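Local coordinates for protein phthiocerol synthesis polyketide synthase type I PpsC (Mycobacterium tuberculosis, PDB 7AHB) that probably loads an extender unit onto the acyl carrier protein through its acyltransferase domain during phthiocerol polyketide synthesis, at residues Val162-Leu170 with Met244-Leu255. Sequence-based numbering, arbitrary orientation.
Sequences VRSRLMAPL and MDALQPAMRSEL
V162 sets its two methyls against different partners: CG1 rests 3.7 Å from CB of E254, while CG2 meets CD2 of L255 at 3.8 Å; a short beta-branched side chain can fill both directions at once, beside the end of helix 248-254. R163 offers only the base of its chain, its CB 3.8 Å from SD of M251; with CG anti to the backbone N (chi1 179°) the chain leads away, and its NH2 hydrogen-bonds OE1 of Q110. Unbranched and flexible, M251 can follow the helix surface and bring its sulfur there. The R165 chain, bent at chi2 and chi3, swings across E254 at about a right angle; NH1 forms a salt bridge with OE2 at 2.6 Å, planes 43° apart, and long charged chains suit this partly exposed edge. L166, with the most contact here, points at the other helix, its CD1 3.6 Å from CG of M251 and also touching A250, whose small methyl lets the leucine come close. M167 CG packs on L247 CD1, 3.6 Å away. L170 CD1 meets L247 CD1 tip to tip and passes M244, 3.8 Å from its CE; leucines and pliable methionines make this end apolar. Segments 162-167 and 248-254 run roughly antiparallel (148°, axes 10.1 Å apart), with helix 106-126 beside the former and helix 287-295 beside the latter.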
loop_
_atom_site.group_PDB
_atom_site.type_symbol
_atom_site.label_atom_id
_atom_site.label_comp_id
_atom_site.label_asym_id
_atom_site.label_seq_id
_atom_site.Cartn_x
_atom_site.Cartn_y
_atom_site.Cartn_z
ATOM N N VAL A 162 -10.224 -11.864 5.427
ATOM C CA VAL A 162 -10.983 -12.610 4.428
ATOM C C VAL A 162 -10.183 -12.717 3.134
ATOM O O VAL A 162 -9.935 -13.810 2.623
ATOM C CB VAL A 162 -12.348 -11.942 4.180
ATOM C CG1 VAL A 162 -13.024 -12.565 2.969
ATOM C CG2 VAL A 162 -13.249 -12.045 5.415
ATOM N N ARG A 163 -9.778 -11.572 2.577
ATOM C CA ARG A 163 -9.088 -11.574 1.291
ATOM C C ARG A 163 -7.834 -12.425 1.350
ATOM O O ARG A 163 -7.586 -13.237 0.453
ATOM C CB ARG A 163 -8.728 -10.151 0.862
ATOM C CG ARG A 163 -7.982 -10.093 -0.483
ATOM C CD ARG A 163 -7.376 -8.695 -0.694
ATOM N NE ARG A 163 -6.492 -8.348 0.420
ATOM C CZ ARG A 163 -6.417 -7.143 0.974
ATOM N NH1 ARG A 163 -7.142 -6.112 0.501
ATOM N NH2 ARG A 163 -5.580 -6.960 1.971
ATOM N N SER A 164 -7.022 -12.248 2.403
ATOM C CA SER A 164 -5.757 -12.978 2.488
ATOM C C SER A 164 -5.977 -14.475 2.655
ATOM O O SER A 164 -5.192 -15.277 2.134
ATOM C CB SER A 164 -4.889 -12.431 3.624
ATOM O OG SER A 164 -5.445 -12.668 4.884
ATOM N N ARG A 165 -7.027 -14.881 3.365
ATOM C CA ARG A 165 -7.317 -16.307 3.470
ATOM C C ARG A 165 -7.741 -16.887 2.126
ATOM O O ARG A 165 -7.414 -18.041 1.809
ATOM C CB ARG A 165 -8.406 -16.560 4.504
ATOM C CG ARG A 165 -8.662 -18.039 4.731
ATOM C CD ARG A 165 -10.153 -18.369 4.694
ATOM N NE ARG A 165 -10.909 -17.588 5.668
ATOM C CZ ARG A 165 -11.861 -16.708 5.364
ATOM N NH1 ARG A 165 -12.190 -16.478 4.098
ATOM N NH2 ARG A 165 -12.474 -16.038 6.345
ATOM N N LEU A 166 -8.508 -16.117 1.350
ATOM C CA LEU A 166 -8.904 -16.550 0.018
ATOM C C LEU A 166 -7.714 -16.661 -0.933
ATOM O O LEU A 166 -7.718 -17.518 -1.812
ATOM C CB LEU A 166 -9.947 -15.584 -0.557
ATOM C CG LEU A 166 -11.272 -15.535 0.221
ATOM C CD1 LEU A 166 -12.243 -14.558 -0.387
ATOM C CD2 LEU A 166 -11.899 -16.934 0.244
ATOM N N MET A 167 -6.722 -15.797 -0.804
ATOM C CA MET A 167 -5.560 -15.831 -1.666
ATOM C C MET A 167 -4.517 -16.836 -1.228
ATOM O O MET A 167 -3.747 -17.292 -2.076
ATOM C CB MET A 167 -4.947 -14.427 -1.729
ATOM C CG MET A 167 -5.850 -13.393 -2.412
ATOM S SD MET A 167 -5.257 -11.687 -2.283
ATOM C CE MET A 167 -3.755 -11.822 -3.241
ATOM N N ALA A 168 -4.492 -17.209 0.041
ATOM C CA ALA A 168 -3.439 -18.094 0.530
ATOM C C ALA A 168 -3.314 -19.395 -0.245
ATOM O O ALA A 168 -2.173 -19.805 -0.525
ATOM C CB ALA A 168 -3.682 -18.384 2.010
ATOM N N PRO A 169 -4.396 -20.097 -0.595
ATOM C CA PRO A 169 -4.227 -21.369 -1.321
ATOM C C PRO A 169 -3.524 -21.210 -2.658
ATOM O O PRO A 169 -2.998 -22.198 -3.182
ATOM C CB PRO A 169 -5.666 -21.877 -1.492
ATOM C CG PRO A 169 -6.450 -21.183 -0.411
ATOM C CD PRO A 169 -5.808 -19.822 -0.264
ATOM N N LEU A 170 -3.501 -19.998 -3.217
ATOM C CA LEU A 170 -2.861 -19.709 -4.494
ATOM C C LEU A 170 -1.359 -19.477 -4.389
ATOM O O LEU A 170 -0.682 -19.416 -5.430
ATOM C CB LEU A 170 -3.502 -18.470 -5.124
ATOM C CG LEU A 170 -4.989 -18.641 -5.433
ATOM C CD1 LEU A 170 -5.619 -17.328 -5.936
ATOM C CD2 LEU A 170 -5.140 -19.755 -6.460
ATOM N N MET A 244 -7.944 -13.476 -10.268
ATOM C CA MET A 244 -8.695 -13.069 -9.078
ATOM C C MET A 244 -10.204 -13.190 -9.256
ATOM O O MET A 244 -10.934 -13.150 -8.250
ATOM C CB MET A 244 -8.344 -11.628 -8.676
ATOM C CG MET A 244 -6.910 -11.430 -8.290
ATOM S SD MET A 244 -6.405 -12.276 -6.787
ATOM C CE MET A 244 -5.740 -13.814 -7.386
ATOM N N ASP A 245 -10.686 -13.324 -10.499
ATOM C CA ASP A 245 -12.104 -13.587 -10.720
ATOM C C ASP A 245 -12.583 -14.734 -9.846
ATOM O O ASP A 245 -13.688 -14.699 -9.298
ATOM C CB ASP A 245 -12.380 -13.932 -12.186
ATOM C CG ASP A 245 -11.853 -12.881 -13.152
ATOM O OD1 ASP A 245 -11.660 -11.716 -12.731
ATOM O OD2 ASP A 245 -11.623 -13.246 -14.324
ATOM N N ALA A 246 -11.759 -15.771 -9.722
ATOM C CA ALA A 246 -12.168 -16.947 -8.967
ATOM C C ALA A 246 -12.555 -16.599 -7.538
ATOM O O ALA A 246 -13.382 -17.296 -6.940
ATOM C CB ALA A 246 -11.046 -17.984 -8.977
ATOM N N LEU A 247 -11.983 -15.529 -6.985
ATOM C CA LEU A 247 -12.130 -15.224 -5.569
ATOM C C LEU A 247 -13.235 -14.214 -5.281
ATOM O O LEU A 247 -13.626 -14.056 -4.119
ATOM C CB LEU A 247 -10.813 -14.691 -4.985
ATOM C CG LEU A 247 -9.586 -15.598 -5.103
ATOM C CD1 LEU A 247 -8.421 -14.955 -4.387
ATOM C CD2 LEU A 247 -9.910 -16.978 -4.535
ATOM N N GLN A 248 -13.756 -13.550 -6.290
ATOM C CA GLN A 248 -14.672 -12.444 -6.039
ATOM C C GLN A 248 -15.989 -12.901 -5.435
ATOM O O GLN A 248 -16.488 -12.243 -4.510
ATOM C CB GLN A 248 -14.902 -11.664 -7.332
ATOM C CG GLN A 248 -13.652 -10.946 -7.845
ATOM C CD GLN A 248 -13.923 -10.131 -9.097
ATOM O OE1 GLN A 248 -14.454 -10.643 -10.094
ATOM N NE2 GLN A 248 -13.564 -8.852 -9.051
ATOM N N PRO A 249 -16.570 -14.019 -5.876
ATOM C CA PRO A 249 -17.830 -14.446 -5.238
ATOM C C PRO A 249 -17.678 -14.725 -3.760
ATOM O O PRO A 249 -18.551 -14.354 -2.965
ATOM C CB PRO A 249 -18.222 -15.705 -6.018
ATOM C CG PRO A 249 -17.512 -15.540 -7.379
ATOM C CD PRO A 249 -16.213 -14.855 -7.044
ATOM N N ALA A 250 -16.579 -15.365 -3.363
ATOM C CA ALA A 250 -16.376 -15.644 -1.945
ATOM C C ALA A 250 -16.149 -14.357 -1.176
ATOM O O ALA A 250 -16.635 -14.217 -0.050
ATOM C CB ALA A 250 -15.198 -16.595 -1.741
ATOM N N MET A 251 -15.426 -13.405 -1.772
ATOM C CA MET A 251 -15.281 -12.084 -1.158
ATOM C C MET A 251 -16.640 -11.448 -0.876
ATOM O O MET A 251 -16.892 -10.967 0.230
ATOM C CB MET A 251 -14.464 -11.151 -2.054
ATOM C CG MET A 251 -12.997 -11.416 -2.040
ATOM S SD MET A 251 -12.190 -10.723 -0.604
ATOM C CE MET A 251 -12.189 -8.992 -0.993
ATOM N N ARG A 252 -17.518 -11.409 -1.878
ATOM C CA ARG A 252 -18.817 -10.764 -1.706
ATOM C C ARG A 252 -19.674 -11.502 -0.693
ATOM O O ARG A 252 -20.421 -10.864 0.055
ATOM C CB ARG A 252 -19.510 -10.652 -3.066
ATOM C CG ARG A 252 -18.816 -9.616 -3.932
ATOM C CD ARG A 252 -19.107 -9.678 -5.402
ATOM N NE ARG A 252 -18.262 -8.664 -6.068
ATOM C CZ ARG A 252 -17.780 -8.747 -7.314
ATOM N NH1 ARG A 252 -18.051 -9.816 -8.071
ATOM N NH2 ARG A 252 -17.022 -7.759 -7.799
ATOM N N SER A 253 -19.518 -12.822 -0.595
ATOM C CA SER A 253 -20.267 -13.588 0.396
ATOM C C SER A 253 -19.736 -13.344 1.801
ATOM O O SER A 253 -20.496 -13.010 2.719
ATOM C CB SER A 253 -20.202 -15.079 0.051
ATOM O OG SER A 253 -20.959 -15.843 0.949
ATOM N N GLU A 254 -18.428 -13.509 1.993
ATOM C CA GLU A 254 -17.882 -13.439 3.343
ATOM C C GLU A 254 -17.941 -12.027 3.915
ATOM O O GLU A 254 -18.033 -11.857 5.135
ATOM C CB GLU A 254 -16.437 -13.932 3.345
ATOM C CG GLU A 254 -16.277 -15.336 2.840
ATOM C CD GLU A 254 -15.921 -16.282 3.918
ATOM O OE1 GLU A 254 -16.797 -16.561 4.777
ATOM O OE2 GLU A 254 -14.755 -16.764 3.921
ATOM N N LEU A 255 -17.860 -11.010 3.060
ATOM C CA LEU A 255 -17.931 -9.623 3.498
ATOM C C LEU A 255 -19.323 -9.032 3.294
ATOM O O LEU A 255 -19.482 -7.807 3.315
ATOM C CB LEU A 255 -16.879 -8.792 2.764
ATOM C CG LEU A 255 -15.448 -9.226 3.027
ATOM C CD1 LEU A 255 -14.461 -8.587 2.052
ATOM C CD2 LEU A 255 -15.051 -8.901 4.449
#